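PDB 5NBH: fiber from Murine adenovirus 2, which forms the trimeric fibre of the virion, whose distal domain binds N-acetylglucosamine and probably helps the virus attach to its host cell. Local coordinates for residues Phe83-Pro88 against Gly149-Met154; Thr91-Arg96 against Ala106-Val111; Thr130-Trp135 against Lys214-Gly219; Ile184-Asn189 against Ser218-Ile223. One frame throughout, in Å; residues are numbered along the deposited sequence. Where two conformers were deposited one is given.

Contact 1 (Phe83-Pro88 against Gly149-Met154)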
# COMPACT_ATOMS: atom_id res chain seq x y z
N PHE A 83 -9.74 -3.11 -1.39
CA PHE A 83 -10.54 -3.80 -0.37
C PHE A 83 -9.67 -4.10 0.82
O PHE A 83 -8.49 -4.39 0.65
CB PHE A 83 -11.10 -5.10 -0.91
CG PHE A 83 -12.28 -4.92 -1.82
CD1 PHE A 83 -13.48 -4.51 -1.31
CD2 PHE A 83 -12.16 -5.11 -3.18
CE1 PHE A 83 -14.59 -4.31 -2.13
CE2 PHE A 83 -13.28 -4.93 -4.02
CZ PHE A 83 -14.48 -4.53 -3.49
N VAL A 84 -10.22 -3.98 2.01
CA VAL A 84 -9.47 -4.31 3.23
C VAL A 84 -10.24 -5.30 4.08
O VAL A 84 -11.39 -5.05 4.45
CB VAL A 84 -9.15 -3.05 4.09
CG1 VAL A 84 -8.23 -3.43 5.26
CG2 VAL A 84 -8.53 -1.95 3.25
N TYR A 85 -9.58 -6.41 4.45
CA TYR A 85 -10.12 -7.32 5.43
C TYR A 85 -9.29 -7.13 6.70
O TYR A 85 -8.07 -7.23 6.68
CB TYR A 85 -10.02 -8.75 4.91
CG TYR A 85 -10.82 -9.79 5.67
CD1 TYR A 85 -12.17 -9.58 6.01
CD2 TYR A 85 -10.24 -11.03 6.03
CE1 TYR A 85 -12.91 -10.53 6.69
CE2 TYR A 85 -11.00 -12.00 6.66
CZ TYR A 85 -12.32 -11.74 7.01
OH TYR A 85 -13.10 -12.66 7.67
N GLN A 86 -9.95 -6.81 7.81
CA GLN A 86 -9.23 -6.39 8.99
C GLN A 86 -9.95 -6.75 10.26
O GLN A 86 -11.17 -6.89 10.25
CB GLN A 86 -9.02 -4.89 8.97
CG GLN A 86 -10.32 -4.10 8.96
CD GLN A 86 -10.11 -2.62 9.06
OE1 GLN A 86 -9.87 -1.96 8.05
NE2 GLN A 86 -10.25 -2.08 10.26
N THR A 87 -9.22 -6.78 11.35
CA THR A 87 -9.81 -6.82 12.69
C THR A 87 -10.56 -5.50 12.93
O THR A 87 -10.11 -4.42 12.50
CB THR A 87 -8.73 -7.03 13.77
OG1 THR A 87 -7.65 -6.10 13.57
CG2 THR A 87 -8.22 -8.46 13.73
N PRO A 88 -11.72 -5.57 13.62
CA PRO A 88 -12.46 -4.34 13.88
C PRO A 88 -11.71 -3.36 14.71
O PRO A 88 -10.84 -3.72 15.51
CB PRO A 88 -13.73 -4.83 14.63
CG PRO A 88 -13.81 -6.30 14.38
CD PRO A 88 -12.39 -6.74 14.22
N GLY A 149 -10.64 -15.59 14.57
CA GLY A 149 -11.22 -14.48 15.29
C GLY A 149 -12.02 -13.63 14.33
O GLY A 149 -12.11 -13.95 13.15
N ARG A 150 -12.54 -12.53 14.83
CA ARG A 150 -13.43 -11.70 14.02
C ARG A 150 -12.63 -10.73 13.13
O ARG A 150 -11.80 -9.97 13.61
CB ARG A 150 -14.42 -10.94 14.91
CG ARG A 150 -15.44 -10.10 14.14
CD ARG A 150 -16.58 -9.59 15.04
NE ARG A 150 -17.11 -8.30 14.57
CZ ARG A 150 -17.16 -7.20 15.33
NH1 ARG A 150 -16.75 -7.22 16.58
NH2 ARG A 150 -17.64 -6.08 14.83
N MET A 151 -12.94 -10.78 11.83
CA MET A 151 -12.44 -9.81 10.85
C MET A 151 -13.63 -9.37 10.01
O MET A 151 -14.64 -10.07 9.97
CB MET A 151 -11.31 -10.38 10.02
CG MET A 151 -10.07 -10.73 10.87
SD MET A 151 -8.67 -11.33 9.89
CE MET A 151 -8.20 -9.84 8.99
N GLN A 152 -13.49 -8.21 9.37
CA GLN A 152 -14.55 -7.51 8.65
C GLN A 152 -13.97 -6.91 7.39
O GLN A 152 -12.84 -6.47 7.41
CB GLN A 152 -15.05 -6.34 9.50
CG GLN A 152 -15.86 -6.80 10.67
CD GLN A 152 -16.41 -5.70 11.55
OE1 GLN A 152 -17.29 -5.96 12.38
NE2 GLN A 152 -15.93 -4.47 11.37
N VAL A 153 -14.75 -6.89 6.31
CA VAL A 153 -14.37 -6.11 5.14
C VAL A 153 -14.85 -4.67 5.43
O VAL A 153 -16.03 -4.45 5.72
CB VAL A 153 -14.99 -6.65 3.83
CG1 VAL A 153 -14.51 -5.82 2.64
CG2 VAL A 153 -14.66 -8.12 3.61
N MET A 154 -13.92 -3.72 5.42
CA MET A 154 -14.16 -2.34 5.85
C MET A 154 -13.92 -1.34 4.70
O MET A 154 -12.85 -1.34 4.06
CB MET A 154 -13.25 -2.06 7.03
CG MET A 154 -13.16 -0.62 7.53
SD MET A 154 -14.71 0.03 8.15
CE MET A 154 -14.92 -0.86 9.69
O HOH W 1 -12.82 -2.62 1.89
O HOH W 2 -15.57 -12.32 7.84
O HOH W 3 -10.45 -0.30 5.75

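Contact 2 (Thr91-Arg96 against Ala106-Val111)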
# COMPACT_ATOMS: atom_id res chain seq x y z
N THR A 91 -10.77 -3.96 18.33
CA THR A 91 -11.17 -5.35 18.58
C THR A 91 -10.08 -6.31 18.09
O THR A 91 -10.27 -7.09 17.15
CB THR A 91 -12.52 -5.64 17.91
OG1 THR A 91 -13.43 -4.58 18.25
CG2 THR A 91 -13.10 -6.98 18.36
N PRO A 92 -8.91 -6.24 18.75
CA PRO A 92 -7.83 -7.13 18.35
C PRO A 92 -8.18 -8.60 18.58
O PRO A 92 -9.01 -8.91 19.42
CB PRO A 92 -6.67 -6.69 19.24
CG PRO A 92 -7.31 -6.14 20.45
CD PRO A 92 -8.58 -5.50 19.98
N MET A 93 -7.52 -9.47 17.81
CA MET A 93 -7.77 -10.91 17.83
C MET A 93 -6.86 -11.57 18.87
O MET A 93 -5.67 -11.31 18.92
CB MET A 93 -7.48 -11.47 16.45
CG MET A 93 -7.91 -12.89 16.29
SD MET A 93 -7.55 -13.45 14.68
CE MET A 93 -8.54 -12.33 13.66
N ARG A 94 -7.45 -12.45 19.67
CA ARG A 94 -6.69 -13.20 20.66
C ARG A 94 -6.08 -14.43 19.98
O ARG A 94 -6.81 -15.19 19.30
CB ARG A 94 -7.64 -13.62 21.77
CG ARG A 94 -6.96 -14.28 22.94
CD ARG A 94 -5.93 -13.32 23.49
NE ARG A 94 -5.74 -13.51 24.90
CZ ARG A 94 -5.14 -12.64 25.67
NH1 ARG A 94 -4.64 -11.53 25.14
NH2 ARG A 94 -5.03 -12.90 26.95
N LEU A 95 -4.75 -14.56 20.10
CA LEU A 95 -3.97 -15.64 19.53
C LEU A 95 -3.23 -16.38 20.62
O LEU A 95 -2.76 -15.78 21.56
CB LEU A 95 -2.95 -15.12 18.52
CG LEU A 95 -3.56 -14.36 17.34
CD1 LEU A 95 -2.48 -13.79 16.47
CD2 LEU A 95 -4.47 -15.26 16.56
N ARG A 96 -3.14 -17.69 20.47
CA ARG A 96 -2.35 -18.53 21.39
C ARG A 96 -1.10 -19.03 20.68
O ARG A 96 -1.15 -19.43 19.50
CB ARG A 96 -3.19 -19.71 21.84
CG ARG A 96 -2.52 -20.57 22.88
CD ARG A 96 -3.46 -21.63 23.40
NE ARG A 96 -2.86 -22.39 24.49
CZ ARG A 96 -3.49 -23.28 25.25
NH1 ARG A 96 -4.77 -23.59 25.03
NH2 ARG A 96 -2.82 -23.91 26.21
N ALA A 106 -3.76 -9.24 18.50
CA ALA A 106 -3.25 -8.82 17.22
C ALA A 106 -4.27 -7.96 16.47
O ALA A 106 -5.44 -8.30 16.41
CB ALA A 106 -2.84 -10.03 16.40
N HIS A 107 -3.80 -6.83 15.94
CA HIS A 107 -4.56 -6.04 14.96
C HIS A 107 -4.03 -6.44 13.60
O HIS A 107 -2.82 -6.48 13.40
CB HIS A 107 -4.37 -4.56 15.17
CG HIS A 107 -4.85 -4.05 16.50
ND1 HIS A 107 -6.15 -3.64 16.72
CD2 HIS A 107 -4.19 -3.84 17.66
CE1 HIS A 107 -6.27 -3.23 17.96
NE2 HIS A 107 -5.11 -3.35 18.57
N ILE A 108 -4.92 -6.76 12.68
CA ILE A 108 -4.54 -7.27 11.37
C ILE A 108 -5.25 -6.52 10.26
O ILE A 108 -6.49 -6.32 10.34
CB ILE A 108 -4.94 -8.75 11.25
CG1 ILE A 108 -4.24 -9.58 12.34
CG2 ILE A 108 -4.53 -9.32 9.91
CD1 ILE A 108 -4.93 -10.89 12.59
N GLN A 109 -4.51 -6.12 9.23
CA GLN A 109 -5.12 -5.59 8.00
C GLN A 109 -4.60 -6.33 6.78
O GLN A 109 -3.40 -6.61 6.65
CB GLN A 109 -4.84 -4.11 7.84
CG GLN A 109 -5.26 -3.27 9.02
CD GLN A 109 -4.21 -3.19 10.08
OE1 GLN A 109 -3.02 -3.04 9.79
NE2 GLN A 109 -4.63 -3.28 11.32
N MET A 110 -5.50 -6.68 5.87
CA MET A 110 -5.15 -7.35 4.65
C MET A 110 -5.70 -6.48 3.52
O MET A 110 -6.90 -6.44 3.34
CB MET A 110 -5.74 -8.75 4.65
CG MET A 110 -5.40 -9.48 5.94
SD MET A 110 -6.03 -11.15 6.01
CE MET A 110 -5.07 -11.93 4.76
N VAL A 111 -4.81 -5.80 2.83
CA VAL A 111 -5.16 -4.77 1.83
C VAL A 111 -4.96 -5.29 0.44
O VAL A 111 -3.83 -5.59 0.02
CB VAL A 111 -4.37 -3.45 2.03
CG1 VAL A 111 -4.91 -2.37 1.07
CG2 VAL A 111 -4.46 -2.96 3.46

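Contact 3 (Thr130-Trp135 against Lys214-Gly219)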
# COMPACT_ATOMS: atom_id res chain seq x y z
N THR A 130 11.72 -16.81 25.64
CA THR A 130 12.94 -17.08 24.94
C THR A 130 12.66 -18.32 24.10
O THR A 130 12.41 -19.42 24.64
CB THR A 130 14.11 -17.30 25.92
OG1 THR A 130 14.30 -16.11 26.69
CG2 THR A 130 15.38 -17.62 25.18
N GLY A 131 12.68 -18.14 22.79
CA GLY A 131 12.37 -19.19 21.86
C GLY A 131 11.58 -18.63 20.70
O GLY A 131 11.67 -17.45 20.42
N THR A 132 10.84 -19.49 20.02
CA THR A 132 10.12 -19.10 18.80
C THR A 132 8.64 -19.33 19.04
O THR A 132 8.26 -20.44 19.41
CB THR A 132 10.61 -19.87 17.59
OG1 THR A 132 11.99 -19.53 17.35
CG2 THR A 132 9.77 -19.54 16.34
N GLN A 133 7.81 -18.29 18.83
CA GLN A 133 6.35 -18.41 19.01
C GLN A 133 5.69 -18.64 17.66
O GLN A 133 6.16 -18.11 16.65
CB GLN A 133 5.71 -17.16 19.65
CG GLN A 133 6.32 -16.75 20.98
CD GLN A 133 7.62 -15.98 20.83
OE1 GLN A 133 7.73 -15.09 19.99
NE2 GLN A 133 8.61 -16.29 21.67
N THR A 134 4.60 -19.39 17.65
CA THR A 134 3.87 -19.70 16.42
C THR A 134 2.50 -19.10 16.55
O THR A 134 1.75 -19.45 17.46
CB THR A 134 3.79 -21.23 16.14
OG1 THR A 134 5.10 -21.77 15.94
CG2 THR A 134 3.01 -21.48 14.88
N TRP A 135 2.17 -18.18 15.63
CA TRP A 135 0.89 -17.50 15.60
C TRP A 135 0.23 -17.97 14.33
O TRP A 135 0.78 -17.75 13.24
CB TRP A 135 1.06 -15.98 15.59
CG TRP A 135 2.03 -15.46 16.63
CD1 TRP A 135 3.28 -14.99 16.40
CD2 TRP A 135 1.86 -15.45 18.07
NE1 TRP A 135 3.89 -14.65 17.57
CE2 TRP A 135 3.04 -14.92 18.61
CE3 TRP A 135 0.82 -15.82 18.93
CZ2 TRP A 135 3.21 -14.75 19.99
CZ3 TRP A 135 1.00 -15.67 20.32
CH2 TRP A 135 2.17 -15.14 20.83
N LYS A 214 6.04 -17.01 12.68
CA LYS A 214 6.88 -17.48 13.78
C LYS A 214 7.89 -16.41 14.17
O LYS A 214 8.82 -16.10 13.41
CB LYS A 214 7.57 -18.79 13.43
CG LYS A 214 6.63 -19.94 13.17
CD LYS A 214 7.38 -21.23 12.78
CE LYS A 214 6.35 -22.28 12.40
NZ LYS A 214 6.91 -23.65 12.19
N SER A 215 7.69 -15.85 15.35
CA SER A 215 8.56 -14.82 15.89
C SER A 215 9.61 -15.43 16.81
O SER A 215 9.30 -16.34 17.61
CB SER A 215 7.75 -13.79 16.66
OG SER A 215 6.85 -14.35 17.59
N THR A 216 10.82 -14.92 16.76
CA THR A 216 11.91 -15.46 17.62
C THR A 216 12.34 -14.37 18.59
O THR A 216 12.66 -13.25 18.17
CB THR A 216 13.06 -15.96 16.78
OG1 THR A 216 12.60 -17.08 16.03
CG2 THR A 216 14.24 -16.38 17.64
N THR A 217 12.29 -14.68 19.88
CA THR A 217 12.61 -13.70 20.94
C THR A 217 13.69 -14.27 21.91
O THR A 217 13.87 -15.47 22.00
CB THR A 217 11.36 -13.25 21.72
OG1 THR A 217 10.78 -14.36 22.43
CG2 THR A 217 10.33 -12.69 20.75
N SER A 218 14.41 -13.37 22.58
CA SER A 218 15.30 -13.70 23.69
C SER A 218 14.97 -12.80 24.87
O SER A 218 15.32 -11.62 24.87
CB SER A 218 16.76 -13.49 23.31
OG SER A 218 17.02 -14.02 22.03
N GLY A 219 14.22 -13.32 25.83
CA GLY A 219 13.99 -12.61 27.06
C GLY A 219 12.76 -11.72 27.09
O GLY A 219 12.20 -11.52 28.16
O HOH W 4 5.12 -24.14 14.91

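Contact 4 (Ile184-Asn189 against Ser218-Ile223)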
# COMPACT_ATOMS: atom_id res chain seq x y z
N ILE A 184 12.19 -7.64 12.36
CA ILE A 184 11.24 -7.02 13.27
C ILE A 184 12.02 -6.52 14.46
O ILE A 184 13.13 -6.98 14.72
CB ILE A 184 10.11 -7.95 13.78
CG1 ILE A 184 10.65 -9.26 14.39
CG2 ILE A 184 9.18 -8.29 12.65
CD1 ILE A 184 9.68 -9.95 15.32
N VAL A 185 11.44 -5.55 15.13
CA VAL A 185 11.97 -5.04 16.36
C VAL A 185 10.93 -5.25 17.45
O VAL A 185 9.80 -4.77 17.33
CB VAL A 185 12.36 -3.55 16.26
CG1 VAL A 185 12.84 -3.07 17.63
CG2 VAL A 185 13.49 -3.36 15.25
N CYS A 186 11.34 -5.94 18.52
CA CYS A 186 10.52 -6.10 19.69
C CYS A 186 10.78 -4.92 20.63
O CYS A 186 11.92 -4.50 20.77
CB CYS A 186 10.82 -7.42 20.41
SG CYS A 186 10.20 -8.86 19.49
N SER A 187 9.74 -4.42 21.25
CA SER A 187 9.83 -3.30 22.20
C SER A 187 8.79 -3.43 23.28
O SER A 187 7.95 -4.32 23.22
CB SER A 187 9.63 -1.97 21.45
OG SER A 187 8.30 -1.79 20.97
N GLU A 188 8.82 -2.56 24.28
CA GLU A 188 7.77 -2.58 25.27
C GLU A 188 7.71 -1.23 25.91
O GLU A 188 8.74 -0.71 26.32
CB GLU A 188 8.00 -3.67 26.32
CG GLU A 188 6.81 -3.86 27.24
CD GLU A 188 6.99 -4.94 28.29
OE1 GLU A 188 8.03 -5.64 28.35
OE2 GLU A 188 6.05 -5.06 29.09
N ASN A 189 6.52 -0.64 25.90
CA ASN A 189 6.27 0.69 26.47
C ASN A 189 7.23 1.73 25.91
O ASN A 189 7.79 2.53 26.67
CB ASN A 189 6.40 0.67 28.00
CG ASN A 189 5.37 -0.20 28.67
OD1 ASN A 189 4.22 -0.28 28.23
ND2 ASN A 189 5.77 -0.84 29.77
N SER A 218 14.41 -13.37 22.58
CA SER A 218 15.30 -13.70 23.69
C SER A 218 14.97 -12.80 24.87
O SER A 218 15.32 -11.62 24.87
CB SER A 218 16.76 -13.49 23.31
OG SER A 218 17.02 -14.02 22.03
N GLY A 219 14.22 -13.32 25.83
CA GLY A 219 13.99 -12.61 27.06
C GLY A 219 12.76 -11.72 27.09
O GLY A 219 12.20 -11.52 28.16
N CYS A 220 12.31 -11.27 25.93
CA CYS A 220 11.29 -10.24 25.83
C CYS A 220 9.94 -10.79 25.41
O CYS A 220 9.80 -11.92 24.94
CB CYS A 220 11.74 -9.13 24.87
SG CYS A 220 12.15 -9.65 23.19
N LYS A 221 8.95 -9.95 25.59
CA LYS A 221 7.60 -10.19 25.09
C LYS A 221 7.61 -10.01 23.58
O LYS A 221 8.23 -9.10 23.09
CB LYS A 221 6.63 -9.19 25.69
CG LYS A 221 6.50 -9.27 27.21
CD LYS A 221 5.39 -8.37 27.68
CE LYS A 221 5.16 -8.48 29.18
NZ LYS A 221 6.10 -7.64 29.94
N PRO A 222 6.88 -10.86 22.85
CA PRO A 222 6.77 -10.67 21.40
C PRO A 222 5.78 -9.54 21.11
O PRO A 222 4.58 -9.73 21.13
CB PRO A 222 6.33 -12.05 20.89
CG PRO A 222 5.66 -12.69 22.06
CD PRO A 222 6.27 -12.12 23.31
N ILE A 223 6.32 -8.34 20.93
CA ILE A 223 5.55 -7.15 20.69
C ILE A 223 6.20 -6.47 19.50
O ILE A 223 7.28 -5.92 19.64
CB ILE A 223 5.56 -6.20 21.90
CG1 ILE A 223 4.95 -6.90 23.10
CG2 ILE A 223 4.80 -4.92 21.57
CD1 ILE A 223 4.90 -6.04 24.36
O HOH W 5 9.08 -6.71 23.95
O HOH W 6 9.68 -7.24 26.61

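Contact 1 (Phe83-Pro88 against Gly149-Met154)
Met151 lies across the Tyr85 ring, and its side chain can be followed atom by atom. CB sits over one ring face, offset toward the rim, 3.5 Å from Tyr85 CZ and 21° off the normal through the centroid: a CH-pi contact. CG runs on past the Gln86 carbonyl, about 4.0 Å from Gln86 C. SD approaches the ring obliquely, 4.0 Å from Tyr85 CE2, which makes a Met-aromatic contact. A bend at the last torsion (chi3 69°) then folds CE back to 3.5 Å from Tyr85 O. These groups lie beside an antiparallel ladder of the fibre head, in which the short strand 152-153 borders strand 83-96. Tyr85 and Val153 form a non-hydrogen-bonded pair; Gln86 and Gln152 form a hydrogen-bonded one, with Gln86 N 2.9 Å from Gln152 O and Gln152 N 2.8 Å from Gln86 O. On the Tyr85 face of the sheet, Val153 CG2 packs 3.8 Å from Tyr85 CD1. Tyr85 OH is hydrogen-bonded to Cys146 N and shares a water with Met151 O. On the other face, Gln86 packs on Thr115 of the second subunit, and its NE2 donates to Thr87 O at 3.2 Å.

Contact 2 (Thr91-Arg96 against Ala106-Val111)
Pro92 and His107 lie side by side and point the same way, the proline ring set against the imidazole. Pro92 CB stands over one face of the His107 ring, offset toward its rim, 3.7 Å from His107 CE1. The line from the ring centroid to Pro92 CB is 14° off the ring normal, which identifies a CH-pi contact. The imidazole is swung there by a first torsion of -62°, which sets His107 CG beside its own backbone N. Met93 and Ile108 instead meet at an oblique angle through their ends, with Met93 CE 4.0 Å from Ile108 CD1. Leu95 reaches across with one methyl, CD1, to 3.8 Å from Ala106 CB. A hydrogen-bonded antiparallel pair fixes these positions: Met93 N donates to Ala106 O and Ala106 N to Met93 O, each at 2.8 Å. Met93, Leu95 and Ile108 are buried, and Leu137 of strand 131-140 touches each. The short segments 93-96 and 106-111 diverge strongly, at 112°, although the pair where they meet is antiparallel. That pair belongs to a twisted beta hairpin, strands 83-96 and 103-113; a break in the first strand takes up four extra residues between Thr87-Ile108 and Met93-Ala106.

Contact 3 (Thr130-Trp135 against Lys214-Gly219)
The N-acetylglucosamine site of the fibre head takes Thr130, Thr132 and Gln133 from an antiparallel strand pair, in which they face Ser218, Thr216 and Ser215. Gly131 and Thr217 exchange two backbone hydrogen bonds: Gly131 N to Thr217 O is 3.0 Å and Thr217 N to Gly131 O is 2.9 Å. Further along, Gln133 N donates to Ser215 O at 2.7 Å. One face of the ladder carries three threonines and Lys214. Thr132 OG1 and Thr216 OG1 are hydrogen-bonded at 2.8 Å; near-equal first torsions (-64° and -65°) put each OG1 beside its own backbone N. Beside them Thr132 CG2 rests on Lys214 CB at 3.7 Å. The aliphatic chain of Lys214 then lies alongside Thr134, with CG 3.7 Å from Thr134 OG1. On the opposite face the indole N-H of Trp135 reaches Ser215 OG, with NE1 3.0 Å away and an angle of 154° at the hydrogen; this bond holds the indole edge against the partner strand. Strand 131-140 is outermost in the chain's four-stranded sheet. Strand 208-217 lies inside it and bonds in turn to strand 191-205, for example Thr216 to Tyr197, while Gln133 and Trp135 pack against Pro222 in the loop leading to strand 223-231.

Contact 4 (Ile184-Asn189 against Ser218-Ile223)
A first torsion of -171° sends Glu188 CG away from its backbone N, and the fully extended chain beyond it carries the carboxylate across to Lys221. The lysine runs straight until its last torsion (chi4 83°), which turns NZ back to meet it. Lys221 NZ and Glu188 OE2 form a salt bridge at 2.7 Å, the nitrogen coming from the syn side and 27° out of the carboxylate plane. The other oxygen, Glu188 OE1, takes a hydrogen bond from a water at 2.9 Å; that water accepts from Lys221 N at 3.0 Å, so both carboxylate oxygens are tied to the same residue. A second water links main chains, donating to Ser187 O and to Lys221 O. Direct backbone pairing is slight: Ser187 N to Ile223 O is a weak hydrogen bond of 3.3 Å. Ile223 packs by its CB against the Ser187 carbonyl, 3.3 Å from Ser187 O, and its apolar touch is CD1 to Glu188 CG at 4.1 Å. Cys186 and Cys220 are neighbours without a disulfide, since Cys186 SG and Cys220 SG are 4.3 Å apart; the nearer approach is Cys186 CB to Cys220 SG at 3.8 Å. Lys221 NZ also has a weak hydrogen bond to Asn128 OD1. Strand 179-188 is an outermost strand of the chain's four-stranded sheet, with strand 191-205 beside it and Phe181 of the second subunit packed on Val185 and Ser187. The opposing loop leaves strand 208-217 of that sheet and leads into strand 223-231, outermost within this chain in a five-stranded sheet.

Contacts 1 and 2 share strand 83-96, lie with centres about 9 Å apart, and are joined by Tyr85 O to Met110 N (2.7 Å, a probable hydrogen bond). Contacts 3 and 4 are similarly near, centres about 10 Å apart; they share Ser218 and Gly219, and Thr217 CG2 of contact 3 packs 4.0 Å from Cys186 SG of contact 4. Trp135 bridges the two groups, its CE3 3.9 Å from Leu95 CB of contact 2. Contact 3 holds three N-acetylglucosamine-binding residues, and its Gln133 side chain is about 4 Å from those of Asn97 and Glu102, which complete the site; no sugar is bound in this chain. Contact 1 lies away from it.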